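Local coordinates for ABC transporter, substrate-binding protein (Clostridium perfringens, PDB 4EDP) that probably captures a solute outside the cell and hands it to the membrane permease of an ABC import system, at residues Thr90-Glu94 and Ser95-Gln99; Ser112-Pro115 and Asn116-Glu119; Pro162-Lys165 and Asn166-Ile170. All blocks are in the same frame, centred on the assembly; numbering follows the deposited sequence.

Contact 1: residues Thr90-Glu94 and Ser95-Gln99. With ACT (acetate ion), chain E.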
loop_
_atom_site.group_PDB
_atom_site.type_symbol
_atom_site.label_atom_id
_atom_site.label_comp_id
_atom_site.label_asym_id
_atom_site.label_seq_id
_atom_site.Cartn_x
_atom_site.Cartn_y
_atom_site.Cartn_z
ATOM N N THR A 90 -2.336 -4.779 15.994
ATOM C CA THR A 90 -3.221 -4.440 14.905
ATOM C C THR A 90 -2.530 -4.262 13.565
ATOM O O THR A 90 -1.590 -3.464 13.432
ATOM C CB THR A 90 -3.938 -3.119 15.252
ATOM O OG1 THR A 90 -4.696 -3.282 16.469
ATOM C CG2 THR A 90 -4.864 -2.668 14.123
ATOM N N TYR A 91 -3.001 -5.021 12.587
ATOM C CA TYR A 91 -2.524 -4.940 11.197
ATOM C C TYR A 91 -3.467 -4.003 10.420
ATOM O O TYR A 91 -4.681 -4.217 10.407
ATOM C CB TYR A 91 -2.572 -6.309 10.504
ATOM C CG TYR A 91 -1.473 -7.320 10.759
ATOM C CD1 TYR A 91 -1.423 -8.067 11.922
ATOM C CD2 TYR A 91 -0.526 -7.591 9.778
ATOM C CE1 TYR A 91 -0.427 -9.033 12.116
ATOM C CE2 TYR A 91 0.461 -8.537 9.963
ATOM C CZ TYR A 91 0.507 -9.258 11.137
ATOM O OH TYR A 91 1.475 -10.207 11.310
ATOM N N LEU A 92 -2.924 -2.969 9.780
ATOM C CA LEU A 92 -3.713 -2.040 8.964
ATOM C C LEU A 92 -2.888 -1.473 7.822
ATOM O O LEU A 92 -1.651 -1.471 7.859
ATOM C CB LEU A 92 -4.191 -0.819 9.787
ATOM C CG LEU A 92 -5.208 -1.003 10.931
ATOM C CD1 LEU A 92 -5.253 0.229 11.851
ATOM C CD2 LEU A 92 -6.573 -1.331 10.342
ATOM N N ALA A 93 -3.585 -1.008 6.792
ATOM C CA ALA A 93 -2.943 -0.254 5.734
ATOM C C ALA A 93 -2.458 1.022 6.447
ATOM O O ALA A 93 -3.111 1.514 7.375
ATOM C CB ALA A 93 -3.932 0.087 4.623
ATOM N N GLU A 94 -1.316 1.558 6.037
ATOM C CA GLU A 94 -0.762 2.736 6.716
ATOM C C GLU A 94 -1.762 3.904 6.851
ATOM O O GLU A 94 -1.789 4.580 7.893
ATOM C CB GLU A 94 0.516 3.218 6.007
ATOM C CG GLU A 94 1.197 4.320 6.792
ATOM C CD GLU A 94 2.384 4.952 6.107
ATOM O OE1 GLU A 94 2.633 4.662 4.916
ATOM O OE2 GLU A 94 3.046 5.775 6.781
ATOM N N SER A 95 -2.573 4.151 5.816
ATOM C CA SER A 95 -3.545 5.265 5.850
ATOM C C SER A 95 -4.480 5.143 7.048
ATOM O O SER A 95 -4.816 6.145 7.677
ATOM C CB SER A 95 -4.373 5.350 4.566
ATOM O OG SER A 95 -5.206 4.219 4.417
ATOM N N PHE A 96 -4.895 3.919 7.353
ATOM C CA PHE A 96 -5.763 3.649 8.491
ATOM C C PHE A 96 -4.957 3.624 9.780
ATOM O O PHE A 96 -5.426 4.115 10.810
ATOM C CB PHE A 96 -6.508 2.317 8.316
ATOM C CG PHE A 96 -7.573 2.362 7.265
ATOM C CD1 PHE A 96 -8.863 2.752 7.590
ATOM C CD2 PHE A 96 -7.299 2.022 5.958
ATOM C CE1 PHE A 96 -9.855 2.802 6.628
ATOM C CE2 PHE A 96 -8.282 2.079 5.001
ATOM C CZ PHE A 96 -9.562 2.467 5.335
ATOM N N ALA A 97 -3.741 3.080 9.734
ATOM C CA ALA A 97 -2.910 3.047 10.933
ATOM C C ALA A 97 -2.692 4.464 11.456
ATOM O O ALA A 97 -2.748 4.688 12.664
ATOM C CB ALA A 97 -1.573 2.349 10.684
ATOM N N GLU A 98 -2.465 5.413 10.548
ATOM C CA GLU A 98 -2.223 6.805 10.929
ATOM C C GLU A 98 -3.447 7.409 11.639
ATOM O O GLU A 98 -3.311 8.232 12.546
ATOM C CB GLU A 98 -1.804 7.625 9.695
ATOM C CG GLU A 98 -1.316 9.039 10.002
ATOM C CD GLU A 98 -2.434 9.981 10.457
ATOM O OE1 GLU A 98 -3.592 9.762 10.061
ATOM O OE2 GLU A 98 -2.148 10.956 11.189
ATOM N N GLN A 99 -4.644 6.993 11.241
ATOM C CA GLN A 99 -5.851 7.469 11.896
ATOM C C GLN A 99 -5.892 6.924 13.332
ATOM O O GLN A 99 -6.358 7.603 14.238
ATOM C CB GLN A 99 -7.086 7.044 11.136
ATOM C CG GLN A 99 -7.094 7.515 9.724
ATOM C CD GLN A 99 -8.346 7.107 9.013
ATOM O OE1 GLN A 99 -9.449 7.319 9.511
ATOM N NE2 GLN A 99 -8.188 6.517 7.840
HETATM C C ACT E . 2.571 -10.963 8.019
HETATM O O ACT E . 2.956 -10.785 9.208
HETATM O OXT ACT E . 3.458 -10.893 7.127
HETATM C CH3 ACT E . 1.142 -11.253 7.664
#
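L92 lies across the start of the helix that follows it, its CD1 branch 3.8 Å from CA of A97, at the strand-to-helix junction of an alpha/beta lobe of the periplasmic-binding-protein type. Strand 90-93 and the first helical turn meet at 121° between their N-to-C directions, so the chain folds back sharply at A93. In L92, chi1 (-66°) turns CG toward the helix, anti to the carbonyl carbon, and the trans chi2 then lays CD1 over the backbone of F96 and A97, while CD2 faces CB of F96. The side chains of L92 and F96 cross at about a right angle, with their CB atoms 4.2 Å apart. F96 has the same kind of first torsion (chi1 -71°), which brings the CD2 edge of its ring beside the methyl of A93, near the ring plane, at 4.1 Å. A93 is the N-cap residue, and its carbonyl O accepts a bond from A97 N in the carbonyl plane (2.9 Å), with a weaker, more bent one from F96 N. E94 O continues the pattern to E98 N. S95 O accepts from ND2 of N336 on helix 332-350. On the strand side, Y91 points away from the helix and packs edge-to-face with Y136; its OH donates to O of an acetate, probably from the crystallisation liquor, and this acetate O lies in the ring plane at its edge, 2.6 Å from OH.

Contact 2: residues Ser112-Pro115 and Asn116-Glu119; sequences SKIP and NASE
The carbonyl oxygen of P115 takes two bonds from one residue, S118, and they reach it by different routes. S118 N donates to P115 O at 3.0 Å with a fairly straight N-H (163°), yet this donor stands well above the carbonyl plane and does not use a lone pair. The hydroxyl comes in nearly along the C=O axis, S118 OG to P115 O again measuring 3.0 Å. What places it there is the first torsion of S118 (chi1 72°), which sets OG between the backbone N and the carbonyl carbon and so turns it back over the preceding turn. One residue earlier, A117 N donates to I114 O at 3.0 Å, also from above the carbonyl plane. One residue later, E119 N reaches N116 O at 2.9 Å. Three successive bonds from residue i+3 to residue i are the signature of a 3-10 helix, here a short one, 115-119, set in the loop between helices 94-103 and 125-130. P115 is its first residue, where the absence of an N-H costs no bond within the turn. The N-H of N116, which also has no acceptor three residues back in this turn, is taken by OD1 of N284 on helix 276-286. At the other end S118 O receives K125 NZ, and E119 OE1 receives N305 ND2, so the turn is tied to its surroundings through both backbone and side chain. The apolar part is small: I114 carries CG2 anti to the backbone N, and this methyl touches the methyl of A117, CG2 to CB 4.1 Å. The side chain of I114 also packs on Y280 and L287, while A117 packs on Y111.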
loop_
_atom_site.group_PDB
_atom_site.type_symbol
_atom_site.label_atom_id
_atom_site.label_comp_id
_atom_site.label_asym_id
_atom_site.label_seq_id
_atom_site.Cartn_x
_atom_site.Cartn_y
_atom_site.Cartn_z
ATOM N N SER A 112 14.275 -0.333 20.444
ATOM C CA SER A 112 15.396 -1.091 20.996
ATOM C C SER A 112 14.929 -2.550 21.207
ATOM O O SER A 112 15.746 -3.456 21.358
ATOM C CB SER A 112 15.919 -0.489 22.306
ATOM O OG SER A 112 15.028 -0.660 23.394
ATOM N N LYS A 113 13.611 -2.754 21.193
ATOM C CA LYS A 113 12.997 -4.078 21.359
ATOM C C LYS A 113 12.648 -4.742 20.030
ATOM O O LYS A 113 12.084 -5.844 19.997
ATOM C CB LYS A 113 11.712 -3.928 22.181
ATOM C CG LYS A 113 11.926 -3.588 23.637
ATOM C CD LYS A 113 10.581 -3.223 24.290
ATOM C CE LYS A 113 10.549 -3.522 25.758
ATOM N NZ LYS A 113 10.443 -5.002 25.962
ATOM N N ILE A 114 12.977 -4.078 18.926
ATOM C CA ILE A 114 12.665 -4.585 17.589
ATOM C C ILE A 114 13.950 -4.492 16.752
ATOM O O ILE A 114 14.024 -3.733 15.776
ATOM C CB ILE A 114 11.520 -3.765 16.949
ATOM C CG1 ILE A 114 10.360 -3.594 17.941
ATOM C CG2 ILE A 114 11.042 -4.406 15.610
ATOM C CD1 ILE A 114 9.150 -2.804 17.382
ATOM N N PRO A 115 14.955 -5.306 17.093
ATOM C CA PRO A 115 16.225 -5.204 16.370
ATOM C C PRO A 115 16.134 -5.485 14.879
ATOM O O PRO A 115 16.900 -4.899 14.107
ATOM C CB PRO A 115 17.122 -6.222 17.082
ATOM C CG PRO A 115 16.160 -7.170 17.733
ATOM C CD PRO A 115 15.011 -6.329 18.149
ATOM N N ASN A 116 15.162 -6.302 14.463
ATOM C CA ASN A 116 15.003 -6.619 13.039
ATOM C C ASN A 116 14.618 -5.427 12.187
ATOM O O ASN A 116 14.769 -5.465 10.974
ATOM C CB ASN A 116 14.048 -7.804 12.823
ATOM C CG ASN A 116 14.697 -9.132 13.211
ATOM O OD1 ASN A 116 15.931 -9.257 13.132
ATOM N ND2 ASN A 116 13.888 -10.130 13.613
ATOM N N ALA A 117 14.115 -4.370 12.819
ATOM C CA ALA A 117 13.814 -3.134 12.100
ATOM C C ALA A 117 15.082 -2.569 11.435
ATOM O O ALA A 117 14.981 -1.791 10.464
ATOM C CB ALA A 117 13.178 -2.096 13.028
ATOM N N SER A 118 16.262 -2.956 11.921
ATOM C CA SER A 118 17.527 -2.494 11.327
ATOM C C SER A 118 17.697 -3.030 9.911
ATOM O O SER A 118 18.459 -2.466 9.115
ATOM C CB SER A 118 18.746 -2.899 12.169
ATOM O OG SER A 118 19.022 -4.304 12.095
ATOM N N GLU A 119 16.979 -4.100 9.589
ATOM C CA GLU A 119 17.095 -4.728 8.276
ATOM C C GLU A 119 16.094 -4.204 7.236
ATOM O O GLU A 119 16.122 -4.619 6.085
ATOM C CB GLU A 119 16.999 -6.256 8.441
ATOM C CG GLU A 119 18.147 -6.815 9.267
ATOM C CD GLU A 119 18.055 -8.306 9.571
ATOM O OE1 GLU A 119 17.172 -9.027 9.057
ATOM O OE2 GLU A 119 18.894 -8.759 10.362
#

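Contact 3: residues Pro162-Lys165 and Asn166-Ile170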
loop_
_atom_site.group_PDB
_atom_site.type_symbol
_atom_site.label_atom_id
_atom_site.label_comp_id
_atom_site.label_asym_id
_atom_site.label_seq_id
_atom_site.Cartn_x
_atom_site.Cartn_y
_atom_site.Cartn_z
ATOM N N PRO A 162 -2.216 14.271 -25.569
ATOM C CA PRO A 162 -3.485 14.383 -26.294
ATOM C C PRO A 162 -3.826 13.119 -27.068
ATOM O O PRO A 162 -4.998 12.868 -27.347
ATOM C CB PRO A 162 -3.261 15.569 -27.216
ATOM C CG PRO A 162 -1.790 15.725 -27.313
ATOM C CD PRO A 162 -1.235 15.272 -26.015
ATOM N N GLU A 163 -2.821 12.312 -27.414
ATOM C CA GLU A 163 -3.124 11.069 -28.113
ATOM C C GLU A 163 -3.884 10.068 -27.238
ATOM O O GLU A 163 -4.463 9.085 -27.759
ATOM C CB GLU A 163 -1.855 10.383 -28.629
ATOM C CG GLU A 163 -1.118 11.096 -29.721
ATOM C CD GLU A 163 -0.238 12.267 -29.278
ATOM O OE1 GLU A 163 -0.093 12.574 -28.061
ATOM O OE2 GLU A 163 0.339 12.883 -30.208
ATOM N N LEU A 164 -3.890 10.281 -25.924
ATOM C CA LEU A 164 -4.583 9.365 -25.013
ATOM C C LEU A 164 -6.044 9.719 -24.684
ATOM O O LEU A 164 -6.573 9.242 -23.675
ATOM C CB LEU A 164 -3.772 9.185 -23.738
ATOM C CG LEU A 164 -2.464 8.403 -23.868
ATOM C CD1 LEU A 164 -1.606 8.560 -22.622
ATOM C CD2 LEU A 164 -2.736 6.927 -24.153
ATOM N N LYS A 165 -6.693 10.545 -25.512
ATOM C CA LYS A 165 -8.115 10.873 -25.290
ATOM C C LYS A 165 -8.902 9.583 -25.138
ATOM O O LYS A 165 -8.767 8.678 -25.965
ATOM C CB LYS A 165 -8.769 11.580 -26.468
ATOM C CG LYS A 165 -8.175 12.839 -26.989
ATOM C CD LYS A 165 -8.166 13.917 -25.980
ATOM C CE LYS A 165 -7.768 15.256 -26.633
ATOM N NZ LYS A 165 -7.549 16.326 -25.617
ATOM N N ASN A 166 -9.720 9.497 -24.091
ATOM C CA ASN A 166 -10.579 8.349 -23.865
ATOM C C ASN A 166 -9.796 7.026 -23.827
ATOM O O ASN A 166 -10.304 6.014 -24.297
ATOM C CB ASN A 166 -11.612 8.241 -25.004
ATOM C CG ASN A 166 -12.287 9.565 -25.343
ATOM O OD1 ASN A 166 -12.335 9.962 -26.522
ATOM N ND2 ASN A 166 -12.817 10.246 -24.337
ATOM N N LYS A 167 -8.592 7.009 -23.260
ATOM C CA LYS A 167 -7.794 5.751 -23.269
ATOM C C LYS A 167 -7.131 5.336 -21.955
ATOM O O LYS A 167 -6.421 4.334 -21.934
ATOM C CB LYS A 167 -6.731 5.839 -24.364
ATOM C CG LYS A 167 -7.249 5.729 -25.764
ATOM C CD LYS A 167 -6.112 5.805 -26.764
ATOM C CE LYS A 167 -6.516 5.222 -28.113
ATOM N NZ LYS A 167 -7.740 5.827 -28.665
ATOM N N ILE A 168 -7.314 6.082 -20.861
ATOM C CA ILE A 168 -6.689 5.662 -19.600
ATOM C C ILE A 168 -7.658 5.478 -18.440
ATOM O O ILE A 168 -8.762 6.015 -18.436
ATOM C CB ILE A 168 -5.541 6.647 -19.123
ATOM C CG1 ILE A 168 -6.068 7.893 -18.425
ATOM C CG2 ILE A 168 -4.589 7.021 -20.290
ATOM C CD1 ILE A 168 -4.935 8.794 -17.873
ATOM N N ALA A 169 -7.228 4.675 -17.470
ATOM C CA ALA A 169 -7.965 4.480 -16.224
ATOM C C ALA A 169 -7.016 4.832 -15.074
ATOM O O ALA A 169 -5.818 4.508 -15.130
ATOM C CB ALA A 169 -8.484 3.038 -16.076
ATOM N N ILE A 170 -7.553 5.483 -14.049
ATOM C CA ILE A 170 -6.785 5.879 -12.876
ATOM C C ILE A 170 -7.560 5.441 -11.620
ATOM O O ILE A 170 -8.789 5.304 -11.639
ATOM C CB ILE A 170 -6.479 7.399 -12.853
ATOM C CG1 ILE A 170 -7.760 8.222 -12.697
ATOM C CG2 ILE A 170 -5.709 7.815 -14.148
ATOM C CD1 ILE A 170 -7.563 9.767 -12.727
HETATM O O HOH W 1 -7.099 8.352 -28.152
#
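L164 and K167 close a tight reversal through a single backbone bond, K167 N to L164 O at 3.0 Å, which is weak because its N-H is bent to 127°. A water bridges the polar side: it donates to E163 O and to K165 O, 2.8 Å from each, and accepts from K167 NZ at 2.7 Å. K167 runs extended from CB and bends only at its last torsion (chi4 54°), which brings NZ round to this water, while its CG passes 3.3 Å from K165 O. The backbone forms a type II beta turn from L164 to K167, leading into strand 168-171 of the sheet; N166, at the third position, takes the positive phi of that turn (55°). Apolar contact lies on the inner side. L164 places CD1 against CG2 of I168, 4.1 Å apart, the two side chains crossing at about a right angle, and its CD2 meets CB of K167. Beyond the turn, I168 exchanges backbone bonds with N211 and V213, and its side chain packs on V212 and A233.

How the contacts relate
All three contacts are local, between residues a few places apart, and follow one another along the chain. Contact 1 lies nearest the middle of the protein, its centre about 10 Å from that of the chain, and none of its touching residues is exposed; contacts 2 and 3 sit about 22 and 25 Å out, on opposite sides of the chain's centre, with their own centres about 45 Å apart. Contacts 1 and 3 both belong to strands of the same mixed sheet, one leaving strand 89-93 for a helix, the other entering strand 168-171 from a turn, whereas contact 2 lies in a loop. Accordingly, alpha-helical i+4 bonds govern contact 1, 3-10 bonds plus a serine hydroxyl contact 2, and a weak turn bond with bridging water contact 3.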